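PDB 1UP2: putative cellulase CEL6 from Mycobacterium tuberculosis, which probably hydrolyses internal beta-1,4-glucosidic bonds of cellulose, as an endoglucanase of glycoside hydrolase family 6. Local coordinates for residues S41-Q46 with L258-P263; T74-P79 with I116-A121. One frame throughout, in Å; residues are numbered along the deposited sequence.

Both contacts belong to one parallel sheet, curled into the incomplete barrel of family 6 cellulases. Its seven strands lie side by side in chain order. Contact 1 brings the first strand, 42-44, against the loop that follows the last, 254-258, and so spans the seam of the barrel. Contact 2 pairs strands 72-75 and 113-117, and both its segments fall between those of contact 1 along the chain. The contact centres are about 10 Å apart. They meet at neighbouring strands 42-44 and 72-75, where Ser-41 OG lies 2.7 Å from Thr-74 OG1, a probable hydrogen bond. Both touch the bound isofagomine (the hydroxymethyl-dihydroxypiperidine), consistent with a place in the substrate cleft.

Contact 1 of 2, residues S41-Q46 with L258-P263; sequences SYWLDQ and LWIKRP. With BGC (beta-D-glucopyranose), chain E; IFM (5-hydroxymethyl-3,4-dihydroxypiperidine), chain D; ACT (acetate ion), chain H.
The backbones meet where Ser-41 N donates to Trp-259 O at 3.0 Å, and the closest CA atoms, those of Ser-41 and Ile-260, are 4.9 Å apart. One residue further on, Ile-260 O accepts two side-chain donors from the same face of its carbonyl plane. Ser-41 OG gives one bond, 2.7 Å to Ile-260 O. Trp-43 NE1 gives the other, 2.9 Å to Ile-260 O, with a fairly straight N-H...O angle of 160°. This oxygen lies in the indole plane, at the ring edge, so the bond helps fix how the ring is turned. One face of the indole carries the chain E glucose, whose C5 sits 3.5 Å above the ring plane, over its centre. The ring is thus a sugar platform, held from its edge by the opposite segment.

Lys-261 points its CB away from segment 41-46 and serves the ligand instead. Its chain bends at chi2 (72°), and NZ donates to O6 and O5 of that glucose and, at 2.7 Å, to isofagomine O3. A long, weak ion pair with Asp-267 adds to this. Arg-262 turns off at about a right angle to it, extended from CG to NE, and comes alongside Ser-41 and Tyr-42. Its NE makes a weak bond, 2.7 Å, to Ser-41 O. NH2 forms a salt bridge with Asp-13, and NH1 binds weakly to an acetate that lies at the edge of the Tyr-42 ring.

The loop is also held by Asp-217, which accepts from the amides of Ile-260 and Lys-261. Strand 42-44 is bonded on to strand 72-75, and helix 50-66 packs against Tyr-42, Leu-44 and Arg-262.

Contact 2 of 2, residues T74-P79 with I116-A121; sequences TLYGIP and IVEPDA. With IFM (5-hydroxymethyl-3,4-dihydroxypiperidine), chain D; BGC (beta-D-glucopyranose), chain C.
Glu-118 and Tyr-76 cross at the ends of two parallel strands, with carboxylate and ring planes 28° apart. Just before them along the chain the strands are joined by Leu-75 N to Ile-116 O, 2.9 Å, and by Glu-118 N to Leu-75 O, 2.8 Å. They belong to a beta-alpha-beta unit whose helix, 94-108, covers Leu-75 and Ile-78. In Glu-118, CG lies beside the backbone N and the chain bends at chi2 (-65°), which brings its carboxylate to the backbone amides of Gly-77 and Ile-78. There OE2 uses its syn lone pair to accept from Gly-77 N at 2.9 Å, and OE1 takes a weak bond from Ile-78 N. Ile-78 lays its CB 3.4 Å from Glu-118 OE1.

Pro-119 packs on the other strand, its CG 3.5 Å from Thr-74 CG2. Its carbonyl oxygen meets the edge of the Tyr-76 ring. That ring stands with CG anti to the backbone N (chi1 -166°) and places Tyr-76 OH 3.3 Å from isofagomine C5. Asp-120 OD2 accepts from O4 of the chain C glucose at 2.6 Å.

Tyr-97 OH is also hydrogen-bonded to Glu-118 OE2. The carboxylate thus ties together the loops that leave the two strands, while a water links Tyr-76 OH, packed on the isofagomine, to Asp-120, which binds a glucose.

Contact 1 of 2, residues S41-Q46 with L258-P263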
ATOM      1  N   SER A  41      -0.792  -2.951  -6.407  1.00 13.55           N
ATOM      2  CA  SER A  41       0.147  -1.844  -6.371  1.00 11.99           C
ATOM      3  C   SER A  41       1.580  -2.300  -6.586  1.00 12.10           C
ATOM      4  O   SER A  41       1.974  -3.424  -6.250  1.00 11.44           O
ATOM      5  CB  SER A  41      -0.003  -1.025  -5.081  1.00 12.98           C
ATOM      6  OG  SER A  41       0.693  -1.658  -4.026  1.00 12.85           O
ATOM      7  N   TYR A  42       2.360  -1.389  -7.144  1.00 11.27           N
ATOM      8  CA  TYR A  42       3.753  -1.626  -7.534  1.00 10.95           C
ATOM      9  C   TYR A  42       4.629  -0.891  -6.494  1.00  9.95           C
ATOM     10  O   TYR A  42       4.528   0.318  -6.322  1.00 10.01           O
ATOM     11  CB  TYR A  42       3.892  -1.064  -8.944  1.00 11.73           C
ATOM     12  CG  TYR A  42       5.248  -1.003  -9.556  1.00 12.94           C
ATOM     13  CD1 TYR A  42       5.876  -2.127 -10.012  1.00 16.66           C
ATOM     14  CD2 TYR A  42       5.839   0.228  -9.811  1.00 16.20           C
ATOM     15  CE1 TYR A  42       7.118  -2.033 -10.645  1.00 18.84           C
ATOM     16  CE2 TYR A  42       7.045   0.324 -10.456  1.00 18.35           C
ATOM     17  CZ  TYR A  42       7.673  -0.798 -10.872  1.00 18.82           C
ATOM     18  OH  TYR A  42       8.891  -0.659 -11.503  1.00 21.46           O
ATOM     19  N   TRP A  43       5.407  -1.653  -5.737  1.00 10.02           N
ATOM     20  CA  TRP A  43       6.132  -1.122  -4.582  1.00  9.67           C
ATOM     21  C   TRP A  43       7.539  -0.646  -4.974  1.00 10.04           C
ATOM     22  O   TRP A  43       8.309  -1.372  -5.632  1.00  9.83           O
ATOM     23  CB  TRP A  43       6.272  -2.181  -3.481  1.00  9.09           C
ATOM     24  CG  TRP A  43       5.002  -2.552  -2.785  1.00 10.52           C
ATOM     25  CD1 TRP A  43       3.911  -3.121  -3.357  1.00 11.72           C
ATOM     26  CD2 TRP A  43       4.700  -2.438  -1.389  1.00  8.45           C
ATOM     27  NE1 TRP A  43       2.935  -3.338  -2.425  1.00 11.04           N
ATOM     28  CE2 TRP A  43       3.392  -2.959  -1.201  1.00  9.80           C
ATOM     29  CE3 TRP A  43       5.397  -1.974  -0.273  1.00  8.90           C
ATOM     30  CZ2 TRP A  43       2.777  -3.022   0.024  1.00  8.44           C
ATOM     31  CZ3 TRP A  43       4.772  -2.035   0.972  1.00  8.78           C
ATOM     32  CH2 TRP A  43       3.480  -2.572   1.113  1.00  9.82           C
ATOM     33  N   LEU A  44       7.886   0.556  -4.530  1.00 10.09           N
ATOM     34  CA  LEU A  44       9.218   1.096  -4.728  1.00  9.39           C
ATOM     35  C   LEU A  44       9.882   1.363  -3.385  1.00  9.77           C
ATOM     36  O   LEU A  44       9.261   1.871  -2.465  1.00  8.33           O
ATOM     37  CB  LEU A  44       9.143   2.387  -5.515  1.00 10.28           C
ATOM     38  CG  LEU A  44       8.540   2.244  -6.938  1.00  9.94           C
ATOM     39  CD1 LEU A  44       8.322   3.598  -7.592  1.00 12.31           C
ATOM     40  CD2 LEU A  44       9.421   1.417  -7.803  1.00 12.63           C
ATOM     41  N   ASP A  45      11.156   1.042  -3.298  1.00  9.88           N
ATOM     42  CA  ASP A  45      11.912   1.327  -2.094  1.00 11.32           C
ATOM     43  C   ASP A  45      13.330   1.731  -2.435  1.00 11.65           C
ATOM     44  O   ASP A  45      13.568   2.255  -3.519  1.00 11.02           O
ATOM     45  CB  ASP A  45      11.817   0.141  -1.142  1.00 11.81           C
ATOM     46  CG  ASP A  45      12.486  -1.116  -1.676  1.00 14.04           C
ATOM     47  OD1 ASP A  45      13.086  -1.126  -2.795  1.00 11.14           O
ATOM     48  OD2 ASP A  45      12.422  -2.158  -1.001  1.00 13.73           O
ATOM     49  N   GLN A  46      14.251   1.548  -1.487  1.00 13.12           N
ATOM     50  CA  GLN A  46      15.640   1.940  -1.658  1.00 13.44           C
ATOM     51  C   GLN A  46      16.462   1.185  -2.721  1.00 13.75           C
ATOM     52  O   GLN A  46      17.559   1.612  -3.058  1.00 13.89           O
ATOM     53  CB  GLN A  46      16.381   1.990  -0.297  1.00 14.49           C
ATOM     54  CG  GLN A  46      16.840   0.646   0.303  1.00 16.42           C
ATOM     55  CD  GLN A  46      15.691  -0.311   0.614  1.00 18.87           C
ATOM     56  OE1 GLN A  46      14.631   0.104   1.073  1.00 16.81           O
ATOM     57  NE2 GLN A  46      15.896  -1.595   0.336  1.00 23.65           N
ATOM     58  N   LEU A 258      -8.553  -1.580  -2.845  1.00  9.78           N
ATOM     59  CA  LEU A 258      -7.379  -1.877  -3.696  1.00  9.07           C
ATOM     60  C   LEU A 258      -6.652  -3.121  -3.182  1.00  9.61           C
ATOM     61  O   LEU A 258      -6.835  -3.499  -2.046  1.00  9.48           O
ATOM     62  CB  LEU A 258      -6.404  -0.724  -3.675  1.00  8.88           C
ATOM     63  CG  LEU A 258      -6.876   0.617  -4.256  1.00 10.75           C
ATOM     64  CD1 LEU A 258      -5.832   1.720  -4.035  1.00 10.56           C
ATOM     65  CD2 LEU A 258      -7.269   0.473  -5.700  1.00 13.29           C
ATOM     66  N   TRP A 259      -5.841  -3.750  -4.012  1.00  8.78           N
ATOM     67  CA  TRP A 259      -4.896  -4.752  -3.530  1.00  9.53           C
ATOM     68  C   TRP A 259      -3.550  -4.023  -3.474  1.00  9.40           C
ATOM     69  O   TRP A 259      -2.944  -3.729  -4.504  1.00  9.44           O
ATOM     70  CB  TRP A 259      -4.860  -5.998  -4.430  1.00  9.00           C
ATOM     71  CG  TRP A 259      -6.047  -6.866  -4.282  1.00  7.27           C
ATOM     72  CD1 TRP A 259      -7.254  -6.559  -3.673  1.00  8.13           C
ATOM     73  CD2 TRP A 259      -6.189  -8.202  -4.791  1.00  9.20           C
ATOM     74  NE1 TRP A 259      -8.112  -7.630  -3.775  1.00  9.54           N
ATOM     75  CE2 TRP A 259      -7.486  -8.650  -4.453  1.00  9.18           C
ATOM     76  CE3 TRP A 259      -5.342  -9.070  -5.488  1.00 10.60           C
ATOM     77  CZ2 TRP A 259      -7.962  -9.929  -4.818  1.00 10.72           C
ATOM     78  CZ3 TRP A 259      -5.806 -10.314  -5.857  1.00 11.06           C
ATOM     79  CH2 TRP A 259      -7.103 -10.744  -5.501  1.00 11.66           C
ATOM     80  N   ILE A 260      -3.171  -3.609  -2.273  1.00  8.83           N
ATOM     81  CA  ILE A 260      -1.959  -2.834  -2.083  1.00  8.55           C
ATOM     82  C   ILE A 260      -0.820  -3.809  -1.825  1.00  8.90           C
ATOM     83  O   ILE A 260       0.096  -3.906  -2.631  1.00  8.97           O
ATOM     84  CB  ILE A 260      -2.168  -1.772  -0.975  1.00  7.36           C
ATOM     85  CG1 ILE A 260      -3.265  -0.768  -1.421  1.00  8.76           C
ATOM     86  CG2 ILE A 260      -0.872  -1.016  -0.708  1.00  7.81           C
ATOM     87  CD1 ILE A 260      -3.750   0.239  -0.341  1.00  8.76           C
ATOM     88  N   LYS A 261      -0.889  -4.562  -0.731  1.00  8.68           N
ATOM     89  CA  LYS A 261      -0.058  -5.765  -0.571  1.00  8.77           C
ATOM     90  C   LYS A 261      -0.327  -6.708  -1.749  1.00  9.60           C
ATOM     91  O   LYS A 261      -1.470  -6.800  -2.188  1.00  8.35           O
ATOM     92  CB  LYS A 261      -0.411  -6.472   0.749  1.00  8.20           C
ATOM     93  CG  LYS A 261       0.243  -7.855   0.951  1.00  8.91           C
ATOM     94  CD  LYS A 261       1.761  -7.717   1.247  1.00  8.59           C
ATOM     95  CE  LYS A 261       2.458  -9.083   1.307  1.00  9.34           C
ATOM     96  NZ  LYS A 261       3.967  -8.997   1.342  1.00  9.81           N
ATOM     97  N   ARG A 262       0.710  -7.410  -2.232  1.00  9.58           N
ATOM     98  CA  ARG A 262       0.563  -8.412  -3.307  1.00 10.79           C
ATOM     99  C   ARG A 262       0.389  -9.841  -2.763  1.00 10.75           C
ATOM    100  O   ARG A 262       1.320 -10.385  -2.150  1.00 10.66           O
ATOM    101  CB  ARG A 262       1.771  -8.349  -4.248  1.00 11.57           C
ATOM    102  CG  ARG A 262       1.951  -6.995  -4.930  1.00 12.18           C
ATOM    103  CD  ARG A 262       2.952  -6.966  -6.116  1.00 15.23           C
ATOM    104  NE  ARG A 262       2.616  -5.915  -7.079  1.00 14.98           N
ATOM    105  CZ  ARG A 262       3.217  -5.710  -8.246  1.00 15.89           C
ATOM    106  NH1 ARG A 262       4.252  -6.442  -8.643  1.00 15.63           N
ATOM    107  NH2 ARG A 262       2.802  -4.708  -9.004  1.00 16.62           N
ATOM    108  N   PRO A 263      -0.796 -10.437  -2.938  1.00 10.37           N
ATOM    109  CA  PRO A 263      -1.063 -11.796  -2.430  1.00 11.18           C
ATOM    110  C   PRO A 263      -0.007 -12.790  -2.900  1.00 12.29           C
ATOM    111  O   PRO A 263       0.312 -12.804  -4.085  1.00 11.93           O
ATOM    112  CB  PRO A 263      -2.423 -12.136  -3.027  1.00 10.76           C
ATOM    113  CG  PRO A 263      -3.117 -10.824  -3.075  1.00 11.20           C
ATOM    114  CD  PRO A 263      -2.000  -9.853  -3.581  1.00  9.50           C
TER
HETATM  115  C2  BGC E 384       7.977  -6.015   1.468  1.00 11.38           C
HETATM  116  C3  BGC E 384       8.176  -5.486   0.032  1.00 12.70           C
HETATM  117  C4  BGC E 384       7.072  -5.932  -0.936  1.00 13.00           C
HETATM  118  C5  BGC E 384       5.670  -5.726  -0.290  1.00 12.28           C
HETATM  119  C6  BGC E 384       4.454  -6.211  -1.106  1.00 11.59           C
HETATM  120  C1  BGC E 384       6.532  -5.842   1.924  1.00 11.76           C
HETATM  121  O2  BGC E 384       8.901  -5.460   2.409  1.00 11.27           O
HETATM  122  O3  BGC E 384       9.455  -5.841  -0.462  1.00 13.90           O
HETATM  123  O4  BGC E 384       7.240  -5.180  -2.124  1.00 12.37           O
HETATM  124  O5  BGC E 384       5.634  -6.375   0.969  1.00 10.84           O
HETATM  125  O6  BGC E 384       4.397  -7.631  -1.131  1.00 11.09           O
HETATM  126  O4  IFM D 383       6.364  -6.539   3.141  1.00 11.88           O
HETATM  127  C4  IFM D 383       5.244  -6.053   3.900  1.00 12.36           C
HETATM  128  C3  IFM D 383       4.778  -7.242   4.698  1.00 12.06           C
HETATM  129  O3  IFM D 383       4.000  -8.100   3.860  1.00 12.06           O
HETATM  130  C2  IFM D 383       4.036  -6.821   5.959  1.00 11.34           C
HETATM  131  N   IFM D 383       4.875  -6.045   6.879  1.00 11.12           N
HETATM  132  C1  IFM D 383       5.929  -5.242   6.268  1.00 11.50           C
HETATM  133  C5  IFM D 383       5.669  -4.864   4.794  1.00 11.68           C
HETATM  134  C6  IFM D 383       4.709  -3.693   4.672  1.00 10.92           C
HETATM  135  O6  IFM D 383       3.363  -4.057   4.852  1.00 10.24           O
HETATM  136  C   ACT H 390       7.220  -5.778 -11.303  1.00 17.16           C
HETATM  137  O   ACT H 390       6.824  -6.294 -10.260  1.00 17.55           O
HETATM  138  OXT ACT H 390       6.459  -5.219 -12.115  1.00 19.64           O
HETATM  139  CH3 ACT H 390       8.694  -5.834 -11.644  1.00 18.11           C

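Contact 2 of 2, residues T74-P79 with I116-A121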
ATOM      1  N   THR A  74       3.196   2.077  -4.562  1.00  9.84           N
ATOM      2  CA  THR A  74       3.412   2.172  -3.133  1.00  9.06           C
ATOM      3  C   THR A  74       4.851   2.576  -2.847  1.00  8.95           C
ATOM      4  O   THR A  74       5.825   1.907  -3.296  1.00  8.16           O
ATOM      5  CB  THR A  74       3.097   0.826  -2.483  1.00  9.56           C
ATOM      6  OG1 THR A  74       1.716   0.498  -2.722  1.00 10.61           O
ATOM      7  CG2 THR A  74       3.244   0.892  -0.942  1.00  9.20           C
ATOM      8  N   LEU A  75       4.982   3.667  -2.095  1.00  9.01           N
ATOM      9  CA  LEU A  75       6.267   4.184  -1.670  1.00  9.58           C
ATOM     10  C   LEU A  75       6.612   3.618  -0.312  1.00  9.27           C
ATOM     11  O   LEU A  75       5.893   3.824   0.659  1.00  9.40           O
ATOM     12  CB  LEU A  75       6.243   5.716  -1.670  1.00 10.11           C
ATOM     13  CG  LEU A  75       5.953   6.383  -3.020  1.00 10.77           C
ATOM     14  CD1 LEU A  75       6.136   7.902  -2.860  1.00 10.11           C
ATOM     15  CD2 LEU A  75       6.819   5.810  -4.198  1.00  9.47           C
ATOM     16  N   TYR A  76       7.711   2.882  -0.237  1.00  9.87           N
ATOM     17  CA  TYR A  76       8.090   2.154   0.974  1.00  9.28           C
ATOM     18  C   TYR A  76       9.598   2.291   1.219  1.00  9.07           C
ATOM     19  O   TYR A  76      10.328   1.303   1.259  1.00  8.81           O
ATOM     20  CB  TYR A  76       7.653   0.672   0.854  1.00  9.13           C
ATOM     21  CG  TYR A  76       7.671  -0.131   2.120  1.00  8.78           C
ATOM     22  CD1 TYR A  76       7.128   0.369   3.332  1.00  9.80           C
ATOM     23  CD2 TYR A  76       8.168  -1.449   2.120  1.00  8.63           C
ATOM     24  CE1 TYR A  76       7.157  -0.382   4.498  1.00  9.98           C
ATOM     25  CE2 TYR A  76       8.230  -2.185   3.300  1.00  8.07           C
ATOM     26  CZ  TYR A  76       7.717  -1.655   4.480  1.00 10.70           C
ATOM     27  OH  TYR A  76       7.754  -2.438   5.634  1.00  8.86           O
ATOM     28  N   GLY A  77      10.061   3.536   1.355  1.00  8.85           N
ATOM     29  CA  GLY A  77      11.471   3.817   1.510  1.00  9.30           C
ATOM     30  C   GLY A  77      11.855   4.617   2.760  1.00  9.31           C
ATOM     31  O   GLY A  77      12.993   5.099   2.840  1.00  9.95           O
ATOM     32  N   ILE A  78      10.950   4.740   3.727  1.00  9.48           N
ATOM     33  CA  ILE A  78      11.178   5.628   4.882  1.00  9.88           C
ATOM     34  C   ILE A  78      12.391   5.183   5.686  1.00  9.73           C
ATOM     35  O   ILE A  78      12.626   3.975   5.832  1.00  8.31           O
ATOM     36  CB  ILE A  78       9.931   5.686   5.789  1.00  9.03           C
ATOM     37  CG1 ILE A  78       9.896   6.948   6.654  1.00  8.25           C
ATOM     38  CG2 ILE A  78       9.818   4.443   6.674  1.00 10.47           C
ATOM     39  CD1 ILE A  78       9.630   8.232   5.889  1.00 10.69           C
ATOM     40  N   PRO A  79      13.192   6.130   6.171  1.00  9.42           N
ATOM     41  CA  PRO A  79      14.289   5.750   7.046  1.00  9.88           C
ATOM     42  C   PRO A  79      13.769   4.981   8.251  1.00  9.41           C
ATOM     43  O   PRO A  79      12.702   5.292   8.778  1.00  7.88           O
ATOM     44  CB  PRO A  79      14.912   7.110   7.430  1.00  9.60           C
ATOM     45  CG  PRO A  79      14.644   7.967   6.243  1.00 10.00           C
ATOM     46  CD  PRO A  79      13.246   7.563   5.847  1.00 10.49           C
ATOM     47  N   ILE A 116       0.317   5.322  -2.727  1.00  8.89           N
ATOM     48  CA  ILE A 116       0.179   4.940  -1.319  1.00  8.64           C
ATOM     49  C   ILE A 116       1.486   5.327  -0.625  1.00  8.73           C
ATOM     50  O   ILE A 116       2.548   4.715  -0.881  1.00  9.42           O
ATOM     51  CB  ILE A 116      -0.113   3.410  -1.194  1.00  8.52           C
ATOM     52  CG1 ILE A 116      -1.314   2.988  -2.049  1.00  9.24           C
ATOM     53  CG2 ILE A 116      -0.335   3.019   0.280  1.00  7.23           C
ATOM     54  CD1 ILE A 116      -2.653   3.754  -1.759  1.00  8.96           C
ATOM     55  N   VAL A 117       1.433   6.326   0.270  1.00  8.02           N
ATOM     56  CA  VAL A 117       2.624   6.837   0.919  1.00  7.28           C
ATOM     57  C   VAL A 117       2.945   6.121   2.230  1.00  8.36           C
ATOM     58  O   VAL A 117       2.288   6.320   3.249  1.00  6.21           O
ATOM     59  CB  VAL A 117       2.534   8.365   1.181  1.00  8.25           C
ATOM     60  CG1 VAL A 117       3.851   8.879   1.756  1.00  8.94           C
ATOM     61  CG2 VAL A 117       2.176   9.104  -0.078  1.00  8.35           C
ATOM     62  N   GLU A 118       3.983   5.286   2.167  1.00  8.00           N
ATOM     63  CA  GLU A 118       4.651   4.689   3.328  1.00  8.26           C
ATOM     64  C   GLU A 118       3.785   3.884   4.298  1.00  7.30           C
ATOM     65  O   GLU A 118       3.546   4.308   5.412  1.00  6.64           O
ATOM     66  CB  GLU A 118       5.452   5.768   4.100  1.00  8.46           C
ATOM     67  CG  GLU A 118       6.540   6.407   3.261  1.00  9.41           C
ATOM     68  CD  GLU A 118       7.639   5.449   2.841  1.00 10.48           C
ATOM     69  OE1 GLU A 118       7.829   4.355   3.480  1.00  6.96           O
ATOM     70  OE2 GLU A 118       8.332   5.814   1.852  1.00  8.77           O
ATOM     71  N   PRO A 119       3.383   2.695   3.869  1.00  7.75           N
ATOM     72  CA  PRO A 119       2.742   1.725   4.754  1.00  7.88           C
ATOM     73  C   PRO A 119       3.468   1.683   6.088  1.00  9.05           C
ATOM     74  O   PRO A 119       4.680   1.529   6.099  1.00  9.35           O
ATOM     75  CB  PRO A 119       2.924   0.388   3.994  1.00  8.17           C
ATOM     76  CG  PRO A 119       2.822   0.792   2.579  1.00  8.69           C
ATOM     77  CD  PRO A 119       3.547   2.151   2.507  1.00  7.50           C
ATOM     78  N   ASP A 120       2.705   1.844   7.171  1.00  8.74           N
ATOM     79  CA  ASP A 120       3.143   1.664   8.541  1.00  9.34           C
ATOM     80  C   ASP A 120       3.911   2.864   9.128  1.00  8.83           C
ATOM     81  O   ASP A 120       4.095   2.897  10.326  1.00  8.88           O
ATOM     82  CB  ASP A 120       4.026   0.432   8.765  1.00  9.70           C
ATOM     83  CG  ASP A 120       3.404  -0.853   8.295  1.00 10.10           C
ATOM     84  OD1 ASP A 120       2.164  -0.954   8.235  1.00  9.16           O
ATOM     85  OD2 ASP A 120       4.112  -1.804   7.963  1.00  9.60           O
ATOM     86  N   ALA A 121       4.387   3.804   8.311  1.00  9.77           N
ATOM     87  CA  ALA A 121       5.297   4.839   8.835  1.00  9.77           C
ATOM     88  C   ALA A 121       4.676   5.644   9.987  1.00  9.22           C
ATOM     89  O   ALA A 121       5.278   5.807  11.040  1.00  9.84           O
ATOM     90  CB  ALA A 121       5.797   5.782   7.728  1.00  9.67           C
TER
HETATM   91  O4  IFM D 383       6.364  -6.539   3.141  1.00 11.88           O
HETATM   92  C4  IFM D 383       5.244  -6.053   3.900  1.00 12.36           C
HETATM   93  C3  IFM D 383       4.778  -7.242   4.698  1.00 12.06           C
HETATM   94  O3  IFM D 383       4.000  -8.100   3.860  1.00 12.06           O
HETATM   95  C2  IFM D 383       4.036  -6.821   5.959  1.00 11.34           C
HETATM   96  N   IFM D 383       4.875  -6.045   6.879  1.00 11.12           N
HETATM   97  C1  IFM D 383       5.929  -5.242   6.268  1.00 11.50           C
HETATM   98  C5  IFM D 383       5.669  -4.864   4.794  1.00 11.68           C
HETATM   99  C6  IFM D 383       4.709  -3.693   4.672  1.00 10.92           C
HETATM  100  O6  IFM D 383       3.363  -4.057   4.852  1.00 10.24           O
HETATM  101  C2  BGC C 382       3.970  -4.839  11.664  1.00 12.22           C
HETATM  102  C3  BGC C 382       4.217  -4.364  10.236  1.00 10.44           C
HETATM  103  C4  BGC C 382       3.035  -4.757   9.332  1.00 11.59           C
HETATM  104  C5  BGC C 382       1.721  -4.300   9.935  1.00  9.74           C
HETATM  105  C6  BGC C 382       0.518  -4.789   9.109  1.00  9.34           C
HETATM  106  C1  BGC C 382       2.619  -4.328  12.134  1.00 10.10           C
HETATM  107  O2  BGC C 382       5.031  -4.509  12.555  1.00  9.25           O
HETATM  108  O3  BGC C 382       5.418  -4.941   9.740  1.00  8.79           O
HETATM  109  O4  BGC C 382       3.198  -4.202   8.039  1.00 10.92           O
HETATM  110  O5  BGC C 382       1.595  -4.806  11.262  1.00 11.00           O
HETATM  111  O6  BGC C 382      -0.646  -4.222   9.672  1.00 10.83           O
HETATM  112  O   HOH W   1       6.876  -1.402   7.889  1.00  9.95           O